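Local atomic coordinates of proline iminopeptidase (PDB entry 3WMR), a protein that acts as an amidohydrolase on polyketide substrates, which it meets through a hydrophobic tunnel, and probably has aminopeptidase activity. Residues V121-S126 with E301-V306; V148-A153 with S291-H296; H202-V207 with R211-T216; V260-G263 with E267-P270; E289-S292 with L297-P300. All coordinates share one frame; numbering follows the deposited sequence.

Contact 1: residues V121-S126 with E301-V306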
# COMPACT_ATOMS: atom_id res chain seq x y z
N VAL A 121 2.47 5.19 -14.78
CA VAL A 121 1.38 5.54 -13.86
C VAL A 121 1.72 4.87 -12.54
O VAL A 121 2.29 3.78 -12.53
CB VAL A 121 0.02 5.07 -14.43
CG1 VAL A 121 -1.14 5.42 -13.51
CG2 VAL A 121 -0.20 5.67 -15.80
N LEU A 122 1.44 5.52 -11.41
CA LEU A 122 1.66 4.92 -10.10
C LEU A 122 0.35 4.59 -9.41
O LEU A 122 -0.56 5.42 -9.36
CB LEU A 122 2.47 5.83 -9.17
CG LEU A 122 3.95 6.13 -9.41
CD1 LEU A 122 4.45 6.95 -8.23
CD2 LEU A 122 4.77 4.86 -9.55
N PHE A 123 0.27 3.35 -8.89
CA PHE A 123 -0.82 2.92 -8.00
C PHE A 123 -0.16 2.58 -6.68
O PHE A 123 0.75 1.75 -6.63
CB PHE A 123 -1.50 1.69 -8.58
CG PHE A 123 -2.55 1.07 -7.69
CD1 PHE A 123 -3.88 1.42 -7.83
CD2 PHE A 123 -2.20 0.12 -6.74
CE1 PHE A 123 -4.85 0.83 -7.02
CE2 PHE A 123 -3.17 -0.49 -5.93
CZ PHE A 123 -4.49 -0.13 -6.07
N GLY A 124 -0.57 3.23 -5.61
CA GLY A 124 0.05 3.02 -4.32
C GLY A 124 -1.04 2.60 -3.36
O GLY A 124 -2.00 3.32 -3.18
N GLN A 125 -0.89 1.41 -2.77
CA GLN A 125 -1.87 0.86 -1.85
C GLN A 125 -1.37 0.96 -0.41
O GLN A 125 -0.27 0.52 -0.15
CB GLN A 125 -2.13 -0.60 -2.23
CG GLN A 125 -3.48 -1.13 -1.79
CD GLN A 125 -3.49 -1.63 -0.37
OE1 GLN A 125 -2.44 -1.85 0.22
NE2 GLN A 125 -4.68 -1.85 0.18
N SER A 126 -2.15 1.57 0.49
CA SER A 126 -1.76 1.70 1.91
C SER A 126 -0.54 2.63 2.01
O SER A 126 -0.53 3.68 1.37
CB SER A 126 -1.53 0.30 2.55
OG SER A 126 -0.72 0.27 3.73
N GLU A 301 -14.17 -7.33 -9.78
CA GLU A 301 -14.63 -6.79 -11.06
C GLU A 301 -14.85 -5.28 -10.99
O GLU A 301 -14.44 -4.56 -11.89
CB GLU A 301 -15.91 -7.49 -11.51
CG GLU A 301 -15.71 -8.97 -11.75
CD GLU A 301 -16.95 -9.79 -11.52
OE1 GLU A 301 -17.18 -10.73 -12.32
OE2 GLU A 301 -17.70 -9.52 -10.55
N ARG A 302 -15.49 -4.81 -9.93
CA ARG A 302 -15.76 -3.38 -9.78
C ARG A 302 -14.47 -2.54 -9.63
O ARG A 302 -14.36 -1.44 -10.17
CB ARG A 302 -16.71 -3.14 -8.60
CG ARG A 302 -17.12 -1.68 -8.37
CD ARG A 302 -17.78 -1.09 -9.60
NE ARG A 302 -17.86 0.37 -9.54
CZ ARG A 302 -18.07 1.16 -10.59
NH1 ARG A 302 -18.22 0.65 -11.82
NH2 ARG A 302 -18.13 2.47 -10.43
N PHE A 303 -13.50 -3.08 -8.91
CA PHE A 303 -12.20 -2.46 -8.79
C PHE A 303 -11.52 -2.34 -10.16
O PHE A 303 -10.98 -1.27 -10.53
CB PHE A 303 -11.32 -3.24 -7.81
CG PHE A 303 -9.92 -2.73 -7.74
CD1 PHE A 303 -9.56 -1.78 -6.79
CD2 PHE A 303 -8.96 -3.18 -8.63
CE1 PHE A 303 -8.27 -1.30 -6.73
CE2 PHE A 303 -7.67 -2.71 -8.58
CZ PHE A 303 -7.33 -1.76 -7.62
N HIS A 304 -11.53 -3.44 -10.91
CA HIS A 304 -11.01 -3.47 -12.27
C HIS A 304 -11.67 -2.41 -13.15
O HIS A 304 -10.97 -1.63 -13.79
CB HIS A 304 -11.22 -4.86 -12.89
CG HIS A 304 -10.81 -4.95 -14.32
ND1 HIS A 304 -9.57 -5.40 -14.72
CD2 HIS A 304 -11.49 -4.65 -15.46
CE1 HIS A 304 -9.50 -5.38 -16.03
NE2 HIS A 304 -10.64 -4.92 -16.51
N GLU A 305 -13.01 -2.38 -13.18
CA GLU A 305 -13.75 -1.37 -13.94
C GLU A 305 -13.34 0.06 -13.55
O GLU A 305 -13.18 0.92 -14.41
CB GLU A 305 -15.26 -1.53 -13.74
CG GLU A 305 -15.88 -2.73 -14.44
CD GLU A 305 -17.33 -2.98 -14.04
OE1 GLU A 305 -17.86 -2.24 -13.17
OE2 GLU A 305 -17.95 -3.91 -14.60
N VAL A 306 -13.20 0.31 -12.25
CA VAL A 306 -12.89 1.65 -11.78
C VAL A 306 -11.49 2.05 -12.24
O VAL A 306 -11.31 3.12 -12.79
CB VAL A 306 -13.03 1.76 -10.25
CG1 VAL A 306 -12.43 3.08 -9.74
CG2 VAL A 306 -14.49 1.68 -9.86
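Phe-123 on strand 120-125 and Phe-303 on helix 300-312 mark the nearest approach of the two backbones, with Phe-123 CA and Phe-303 CA 12.6 Å apart. The two rings bridge this distance. Both side chains put CG anti to the backbone N (chi1 175° in each), which extends the rings toward each other from opposite directions. They meet at their far ends: Phe-123 CZ is 3.6 Å from Phe-303 CZ. Phe-123 CE1 touches the same Phe-303 CZ. Seen from the Phe-303 ring, Phe-123 CZ lies at the edge and near the ring plane. The Phe-123 ring is met obliquely. The ring planes stand at 86°, with the Phe-123 and Phe-303 centroids 5.8 Å apart. Met-307, from the next turn of the helix, also reaches Phe-123, and Leu-261 packs on Phe-303. On its exposed side the helix carries a salt bridge between Arg-302 NH1 and Glu-305 OE1 (3.2 Å). The carboxylate oxygen lies at the edge of the guanidinium and in its plane. The contact fixes helix 300-312 on one face of the central sheet, as in other alpha/beta hydrolases. With no hydrogen bond between these segments, their fit here rests on the shape of two buried rings.

Contact 2: residues V148-A153 with S291-H296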
# COMPACT_ATOMS: atom_id res chain seq x y z
N VAL A 148 -3.99 6.61 -5.19
CA VAL A 148 -3.76 6.36 -3.78
C VAL A 148 -4.97 5.58 -3.28
O VAL A 148 -6.06 6.13 -3.08
CB VAL A 148 -3.50 7.65 -2.96
CG1 VAL A 148 -2.24 8.33 -3.46
CG2 VAL A 148 -4.69 8.59 -3.00
N ALA A 149 -4.75 4.27 -3.11
CA ALA A 149 -5.77 3.30 -2.79
C ALA A 149 -5.62 2.83 -1.36
O ALA A 149 -4.57 2.31 -1.00
CB ALA A 149 -5.64 2.11 -3.73
N ASN A 150 -6.66 3.00 -0.54
CA ASN A 150 -6.68 2.51 0.84
C ASN A 150 -5.53 3.11 1.62
O ASN A 150 -4.90 2.45 2.45
CB ASN A 150 -6.62 0.98 0.87
CG ASN A 150 -7.48 0.36 -0.21
OD1 ASN A 150 -8.71 0.45 -0.17
ND2 ASN A 150 -6.86 -0.22 -1.19
N ALA A 151 -5.25 4.37 1.34
CA ALA A 151 -4.06 5.02 1.86
C ALA A 151 -4.41 6.30 2.57
O ALA A 151 -5.02 7.19 1.97
CB ALA A 151 -3.09 5.30 0.73
N PRO A 152 -4.00 6.43 3.86
CA PRO A 152 -4.27 7.66 4.61
C PRO A 152 -3.31 8.77 4.21
O PRO A 152 -2.24 8.47 3.71
CB PRO A 152 -3.96 7.24 6.05
CG PRO A 152 -2.82 6.30 5.90
CD PRO A 152 -3.08 5.55 4.60
N ALA A 153 -3.69 10.02 4.45
CA ALA A 153 -2.78 11.16 4.22
C ALA A 153 -1.91 11.45 5.44
O ALA A 153 -0.89 12.13 5.34
CB ALA A 153 -3.58 12.41 3.87
N SER A 291 -16.38 -3.19 -0.02
CA SER A 291 -14.96 -3.44 0.20
C SER A 291 -14.51 -2.75 1.50
O SER A 291 -15.15 -1.81 1.98
CB SER A 291 -14.11 -2.90 -0.97
OG SER A 291 -14.37 -3.55 -2.20
N SER A 292 -13.42 -3.26 2.05
CA SER A 292 -12.68 -2.56 3.09
C SER A 292 -11.32 -2.16 2.52
O SER A 292 -11.23 -1.28 1.66
CB SER A 292 -12.56 -3.41 4.36
OG SER A 292 -11.86 -4.62 4.11
N HIS A 293 -10.26 -2.81 2.99
CA HIS A 293 -8.90 -2.38 2.68
C HIS A 293 -8.33 -3.00 1.41
O HIS A 293 -7.32 -2.52 0.87
CB HIS A 293 -7.98 -2.70 3.87
CG HIS A 293 -6.73 -1.90 3.90
ND1 HIS A 293 -6.72 -0.53 4.07
CD2 HIS A 293 -5.43 -2.27 3.84
CE1 HIS A 293 -5.48 -0.09 4.09
NE2 HIS A 293 -4.68 -1.13 3.94
N VAL A 294 -8.96 -4.07 0.92
CA VAL A 294 -8.46 -4.75 -0.27
C VAL A 294 -9.54 -4.95 -1.34
O VAL A 294 -9.85 -6.10 -1.69
CB VAL A 294 -7.78 -6.09 0.09
CG1 VAL A 294 -6.47 -5.85 0.81
CG2 VAL A 294 -8.69 -6.99 0.92
N PRO A 295 -10.08 -3.85 -1.88
CA PRO A 295 -11.16 -3.89 -2.89
C PRO A 295 -10.83 -4.67 -4.18
O PRO A 295 -11.73 -5.22 -4.83
CB PRO A 295 -11.43 -2.42 -3.20
CG PRO A 295 -10.22 -1.67 -2.74
CD PRO A 295 -9.64 -2.46 -1.60
N HIS A 296 -9.55 -4.73 -4.53
CA HIS A 296 -9.11 -5.52 -5.65
C HIS A 296 -9.36 -7.04 -5.46
O HIS A 296 -9.28 -7.77 -6.41
CB HIS A 296 -7.63 -5.27 -5.95
CG HIS A 296 -6.72 -5.65 -4.83
ND1 HIS A 296 -6.55 -4.86 -3.70
CD2 HIS A 296 -5.89 -6.71 -4.68
CE1 HIS A 296 -5.67 -5.44 -2.90
NE2 HIS A 296 -5.25 -6.55 -3.47
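Asn-150 and His-293 meet mainly through CH-pi contact. Asn-150 CB sits over one face of the His-293 ring, 3.9 Å from the ring centroid and 30° off the ring normal. The nearest ring atom is His-293 ND1, 3.5 Å from Asn-150 CB. His-293 has CG anti to its backbone N (chi1 -159°), and this brings the imidazole back across Asn-150. The backbone takes part as well: Asn-150 O lies 3.1 Å from His-293 CE1. In the alpha/beta hydrolase fold, Asn-150 comes just after strand 143-149, and His-293, the predicted catalytic histidine, lies in the loop after strand 283-288. The predicted nucleophile Ser-126 is close to the imidazole, and His-293 ND1 is hydrogen-bonded to Asp-266 OD1, as expected of a catalytic triad. The second group of contacts belongs to the amide of Asn-150. Its carbon CG is 3.1 Å from His-293 O. The end of the amide rests against the ring of Pro-295, which comes from the opposite direction and offers its CD. With an alanine here, CB would still lie over the imidazole, but losing the amide would probably leave a gap beside His-293 O and Pro-295 CD. Pro-295 is the first residue of helix 295-298, and Val-294 before it holds the N-cap position.

Contact 3: residues H202-V207 with R211-T216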
# COMPACT_ATOMS: atom_id res chain seq x y z
N HIS A 202 -12.56 -4.35 8.61
CA HIS A 202 -11.91 -3.20 7.99
C HIS A 202 -10.64 -3.49 7.18
O HIS A 202 -10.14 -2.59 6.50
CB HIS A 202 -11.59 -2.15 9.06
CG HIS A 202 -12.75 -1.79 9.93
ND1 HIS A 202 -12.81 -2.15 11.26
CD2 HIS A 202 -13.89 -1.13 9.66
CE1 HIS A 202 -13.95 -1.73 11.77
NE2 HIS A 202 -14.63 -1.10 10.83
N VAL A 203 -10.12 -4.72 7.20
CA VAL A 203 -8.88 -5.01 6.46
C VAL A 203 -9.12 -5.97 5.29
O VAL A 203 -8.70 -5.70 4.15
CB VAL A 203 -7.75 -5.53 7.37
CG1 VAL A 203 -6.54 -5.93 6.55
CG2 VAL A 203 -7.34 -4.46 8.38
N CYS A 204 -9.76 -7.10 5.58
CA CYS A 204 -10.12 -8.08 4.56
C CYS A 204 -11.36 -8.83 5.01
O CYS A 204 -11.30 -9.68 5.91
CB CYS A 204 -8.98 -9.08 4.32
SG CYS A 204 -9.35 -10.28 3.00
N ARG A 205 -12.49 -8.50 4.39
CA ARG A 205 -13.75 -9.12 4.74
C ARG A 205 -13.92 -10.55 4.20
O ARG A 205 -14.87 -11.25 4.57
CB ARG A 205 -14.91 -8.22 4.30
CG ARG A 205 -14.94 -6.91 5.07
CD ARG A 205 -15.66 -5.82 4.33
NE ARG A 205 -17.11 -5.89 4.51
CZ ARG A 205 -17.77 -5.48 5.58
NH1 ARG A 205 -17.12 -4.99 6.65
NH2 ARG A 205 -19.09 -5.58 5.62
N ILE A 206 -13.00 -11.01 3.35
CA ILE A 206 -13.06 -12.38 2.88
C ILE A 206 -12.26 -13.29 3.81
O ILE A 206 -11.05 -13.10 3.98
CB ILE A 206 -12.55 -12.57 1.44
CG1 ILE A 206 -13.27 -11.62 0.48
CG2 ILE A 206 -12.76 -14.02 0.99
CD1 ILE A 206 -12.59 -11.48 -0.86
N VAL A 207 -12.97 -14.28 4.38
CA VAL A 207 -12.41 -15.29 5.27
C VAL A 207 -13.00 -16.65 4.85
O VAL A 207 -14.21 -16.71 4.62
CB VAL A 207 -12.79 -15.00 6.73
CG1 VAL A 207 -12.32 -16.11 7.66
CG2 VAL A 207 -12.22 -13.65 7.17
N ARG A 211 -5.57 -16.43 -0.93
CA ARG A 211 -4.18 -16.88 -0.89
C ARG A 211 -3.18 -15.73 -1.05
O ARG A 211 -2.14 -15.67 -0.37
CB ARG A 211 -3.92 -17.90 -2.00
CG ARG A 211 -2.56 -18.58 -1.89
CD ARG A 211 -1.93 -18.76 -3.27
NE ARG A 211 -1.45 -17.49 -3.79
CZ ARG A 211 -0.21 -17.02 -3.68
NH1 ARG A 211 0.74 -17.72 -3.06
NH2 ARG A 211 0.09 -15.83 -4.19
N ASP A 212 -3.48 -14.83 -1.98
CA ASP A 212 -2.62 -13.68 -2.21
C ASP A 212 -2.47 -12.84 -0.94
O ASP A 212 -1.38 -12.35 -0.65
CB ASP A 212 -3.14 -12.84 -3.38
CG ASP A 212 -2.98 -13.55 -4.72
OD1 ASP A 212 -2.15 -14.48 -4.82
OD2 ASP A 212 -3.69 -13.17 -5.68
N PHE A 213 -3.56 -12.68 -0.19
CA PHE A 213 -3.52 -11.92 1.08
C PHE A 213 -2.70 -12.70 2.12
O PHE A 213 -1.78 -12.14 2.75
CB PHE A 213 -4.94 -11.61 1.58
CG PHE A 213 -4.98 -10.73 2.82
CD1 PHE A 213 -4.99 -9.34 2.70
CD2 PHE A 213 -4.97 -11.29 4.09
CE1 PHE A 213 -4.98 -8.53 3.83
CE2 PHE A 213 -4.98 -10.48 5.22
CZ PHE A 213 -4.98 -9.09 5.09
N ALA A 214 -2.98 -14.00 2.25
CA ALA A 214 -2.22 -14.85 3.15
C ALA A 214 -0.74 -14.90 2.79
O ALA A 214 0.14 -14.83 3.67
CB ALA A 214 -2.82 -16.25 3.16
N ALA A 215 -0.45 -14.98 1.48
CA ALA A 215 0.93 -15.01 1.03
C ALA A 215 1.71 -13.83 1.60
O ALA A 215 2.79 -14.02 2.19
CB ALA A 215 1.00 -15.03 -0.48
N THR A 216 1.18 -12.63 1.44
CA THR A 216 1.86 -11.44 1.95
C THR A 216 1.96 -11.45 3.49
O THR A 216 3.02 -11.15 4.06
CB THR A 216 1.21 -10.14 1.43
OG1 THR A 216 1.71 -9.86 0.11
CG2 THR A 216 1.53 -8.94 2.30
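Phe-213 points its ring from helix 211-222 at Cys-204 and Val-203, which meet it in different ways. Cys-204 comes over one face. Its CB lies 4.1 Å from the centroid of the Phe-213 ring and 13° off the normal, a CH-pi contact displaced toward the rim. Cys-204 SG lies over the ring too, 4.5 Å from the Phe-213 centroid, as a sulfur-aromatic contact. Val-203 crosses Phe-213 at about a right angle. Its CG1 meets Phe-213 CZ obliquely at 3.8 Å, and the anti setting of CG1 to the backbone N (chi1 175°) turns this methyl to the ring. The segments belong to the run of helices between strands 143-149 and 258-263, where relatives in this hydrolase family carry a cap over the active site. Val-203 fits that position, since its side chain comes about 4 Å from that of His-293 at the nearest atoms. A serine in place of Phe-213 is likely to leave Cys-204 CB and Val-203 CG1 facing a gap. The Phe-213 ring also makes an edge-to-face pair with Trp-209. At the start of the helix, Arg-211 NH2 is bridged to Asp-212 OD1 at 2.7 Å.

Contact 4: residues V260-G263 with E267-P270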
# COMPACT_ATOMS: atom_id res chain seq x y z
N VAL A 260 -8.40 8.93 -5.53
CA VAL A 260 -8.50 8.33 -4.21
C VAL A 260 -9.53 7.22 -4.28
O VAL A 260 -10.67 7.46 -4.69
CB VAL A 260 -8.95 9.35 -3.15
CG1 VAL A 260 -9.14 8.68 -1.79
CG2 VAL A 260 -7.94 10.50 -3.06
N LEU A 261 -9.12 6.01 -3.90
CA LEU A 261 -9.98 4.83 -3.97
C LEU A 261 -9.89 4.14 -2.63
O LEU A 261 -8.81 3.72 -2.22
CB LEU A 261 -9.52 3.89 -5.08
CG LEU A 261 -10.44 2.69 -5.41
CD1 LEU A 261 -10.32 2.36 -6.88
CD2 LEU A 261 -10.14 1.46 -4.57
N ILE A 262 -11.03 4.05 -1.94
CA ILE A 262 -11.11 3.35 -0.67
C ILE A 262 -12.33 2.44 -0.69
O ILE A 262 -13.19 2.54 -1.59
CB ILE A 262 -11.20 4.34 0.53
CG1 ILE A 262 -12.45 5.22 0.40
CG2 ILE A 262 -9.95 5.22 0.62
CD1 ILE A 262 -12.74 6.04 1.63
N GLY A 263 -12.37 1.53 0.27
CA GLY A 263 -13.59 0.75 0.52
C GLY A 263 -14.49 1.48 1.50
O GLY A 263 -14.00 2.24 2.34
N GLU A 267 -10.46 0.59 6.87
CA GLU A 267 -9.68 1.26 7.94
C GLU A 267 -9.14 2.62 7.48
O GLU A 267 -8.97 3.54 8.30
CB GLU A 267 -8.54 0.37 8.42
CG GLU A 267 -7.68 -0.26 7.34
CD GLU A 267 -6.50 -1.01 7.89
OE1 GLU A 267 -6.47 -1.30 9.10
OE2 GLU A 267 -5.58 -1.31 7.10
N ALA A 268 -8.85 2.74 6.18
CA ALA A 268 -8.54 4.03 5.57
C ALA A 268 -9.86 4.75 5.34
O ALA A 268 -10.46 4.67 4.25
CB ALA A 268 -7.77 3.84 4.27
N THR A 269 -10.34 5.40 6.40
CA THR A 269 -11.69 5.95 6.43
C THR A 269 -11.78 7.22 5.62
O THR A 269 -10.74 7.80 5.28
CB THR A 269 -12.15 6.32 7.86
OG1 THR A 269 -11.27 7.32 8.40
CG2 THR A 269 -12.22 5.09 8.77
N PRO A 270 -13.01 7.66 5.30
CA PRO A 270 -13.20 8.95 4.63
C PRO A 270 -12.43 10.09 5.29
O PRO A 270 -11.86 10.92 4.59
CB PRO A 270 -14.70 9.16 4.70
CG PRO A 270 -15.23 7.77 4.54
CD PRO A 270 -14.28 6.90 5.33
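Ile-262 meets the flat peptide group that joins Ala-268 to Thr-269, and it meets it at the oxygen. Three of its carbons lie against Ala-268 O, CB and CD1 near the peptide plane and CG2 farther to one side. Ile-262 CG2 and Ile-262 CD1 are each 3.7 Å from Ala-268 O. Next along the chain, Ile-262 CD1 reaches the start of the proline ring, 4.0 Å from Pro-270 N and 4.1 Å from Pro-270 CD. One torsion explains this double reach. CG1 of Ile-262 stands between the backbone N and the carbonyl carbon (chi1 60°), while CG2 lies beside the backbone N. The methyl CG2 also touches Ala-268 CB loosely, at 4.5 Å. Ala-268 O is buried and has no polar partner in the model, so here it faces the carbons of Ile-262. Ala-268 is the centre of an inverse gamma turn. The turn follows the predicted catalytic Asp-266, whose carboxylate ties the two segments together by accepting from Gly-263 N through OD2 and Ala-268 N through OD1. Thr-269 takes the N-cap position of helix 270-279; its side chain caps a backbone N there, and OG1 is hydrogen-bonded to Glu-161 OE1 as well. Ile-262 packs further on Val-273 of that helix and on Tyr-285 of strand 283-288. Its own strand, 258-263, runs in the sheet between strands 143-149 and 283-288.

Contact 5: residues E289-S292 with L297-P300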
# COMPACT_ATOMS: atom_id res chain seq x y z
N GLU A 289 -18.37 0.03 -2.30
CA GLU A 289 -19.34 -0.08 -1.21
C GLU A 289 -19.35 -1.42 -0.48
O GLU A 289 -19.85 -1.49 0.63
CB GLU A 289 -20.75 0.23 -1.75
CG GLU A 289 -20.92 1.63 -2.31
CD GLU A 289 -20.69 2.74 -1.28
OE1 GLU A 289 -20.63 2.47 -0.06
OE2 GLU A 289 -20.57 3.92 -1.70
N ASN A 290 -18.79 -2.46 -1.08
CA ASN A 290 -18.70 -3.76 -0.42
C ASN A 290 -17.26 -4.19 -0.17
O ASN A 290 -16.96 -5.39 -0.06
CB ASN A 290 -19.44 -4.80 -1.24
CG ASN A 290 -20.90 -4.43 -1.46
OD1 ASN A 290 -21.54 -3.81 -0.60
ND2 ASN A 290 -21.42 -4.79 -2.61
N SER A 291 -16.38 -3.19 -0.02
CA SER A 291 -14.96 -3.44 0.20
C SER A 291 -14.51 -2.75 1.50
O SER A 291 -15.15 -1.81 1.98
CB SER A 291 -14.11 -2.90 -0.97
OG SER A 291 -14.37 -3.55 -2.20
N SER A 292 -13.42 -3.26 2.05
CA SER A 292 -12.68 -2.56 3.09
C SER A 292 -11.32 -2.16 2.52
O SER A 292 -11.23 -1.28 1.66
CB SER A 292 -12.56 -3.41 4.36
OG SER A 292 -11.86 -4.62 4.11
N LEU A 297 -9.61 -7.46 -4.21
CA LEU A 297 -9.93 -8.84 -3.86
C LEU A 297 -11.40 -8.97 -3.49
O LEU A 297 -12.07 -9.93 -3.88
CB LEU A 297 -9.06 -9.29 -2.67
CG LEU A 297 -7.61 -9.61 -3.02
CD1 LEU A 297 -6.79 -9.83 -1.77
CD2 LEU A 297 -7.53 -10.84 -3.92
N GLU A 298 -11.89 -7.99 -2.75
CA GLU A 298 -13.24 -7.99 -2.24
C GLU A 298 -14.27 -7.72 -3.31
O GLU A 298 -15.34 -8.34 -3.30
CB GLU A 298 -13.36 -6.97 -1.09
CG GLU A 298 -12.55 -7.38 0.12
CD GLU A 298 -12.26 -6.24 1.07
OE1 GLU A 298 -12.03 -5.11 0.58
OE2 GLU A 298 -12.29 -6.47 2.29
N GLU A 299 -13.97 -6.79 -4.21
CA GLU A 299 -14.85 -6.52 -5.36
C GLU A 299 -14.01 -6.55 -6.63
O GLU A 299 -13.75 -5.51 -7.23
CB GLU A 299 -15.53 -5.16 -5.21
CG GLU A 299 -16.47 -5.10 -4.02
CD GLU A 299 -17.27 -3.82 -4.00
OE1 GLU A 299 -18.16 -3.70 -4.84
OE2 GLU A 299 -17.03 -2.95 -3.13
N PRO A 300 -13.56 -7.76 -7.02
CA PRO A 300 -12.55 -7.88 -8.07
C PRO A 300 -12.93 -7.17 -9.36
O PRO A 300 -12.10 -6.47 -9.96
CB PRO A 300 -12.44 -9.39 -8.31
CG PRO A 300 -13.10 -10.05 -7.15
CD PRO A 300 -14.07 -9.07 -6.57
O HOH W 1 -18.94 -1.28 -5.10
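Glu-298 and Glu-299 each turn a carboxylate to the loop 289-292 and accept from two of its N-H groups and both serine hydroxyls. Glu-298 holds Ser-292 with both oxygens. Ser-292 N donates to Glu-298 OE1 at 2.7 Å, from 40° out of the carboxylate plane. Ser-292 OG donates at 2.6 Å to the syn lone pair of Glu-298 OE2. The serine hydroxyl stands between its backbone N and carbonyl carbon (chi1 61°), which lets N and OG face the same carboxylate. Glu-298 OE2 also accepts from Arg-205 N, and Glu-298 OE1 has a weak bond from Val-294 N. Glu-299 works mostly through one oxygen. Asn-290 N donates to Glu-299 OE2 at 2.7 Å, from well above the carboxylate plane. Ser-291 OG donates to the same Glu-299 OE2 at 2.9 Å, on its anti side. The other oxygen, Glu-299 OE1, receives a bond from water 1 (2.6 Å), and that water accepts from Glu-289 N (3.1 Å). These donors probably help to keep both carboxylates ionised and fix their rotation. The Glu-289 carboxylate turns elsewhere, to a salt bridge with Arg-264. The loop leaves strand 283-288, at the edge of the sheet, and leads into the short helix 295-298. Glu-298 ends that helix. Glu-299 stands at the N-cap position of helix 300-312, so the two glutamates brace the loop from the junction between the helices.

Contacts 2 and 4 lie at the heart of the predicted active site, with centres 5 Å apart. They share the sheet, where Asn-150 N probably bonds to Leu-261 O (2.8 Å). Contact 1 brings in the strand that ends just before Ser-126, the predicted nucleophile, and its centre is 9 Å from that of contact 2. Contact 5 shares Ser-291 and Ser-292 with contact 2, so it holds the loop just ahead of His-293. Contact 3 reaches this loop from the helices between strands 143-149 and 258-263: Val-203 O is 3.1 Å from His-293 CB. The bound 1-ethoxy-2-(2-ethoxyethoxy)ethane lies near Ser-246, which has a weak hydrogen bond to Ala-153 O of contact 2.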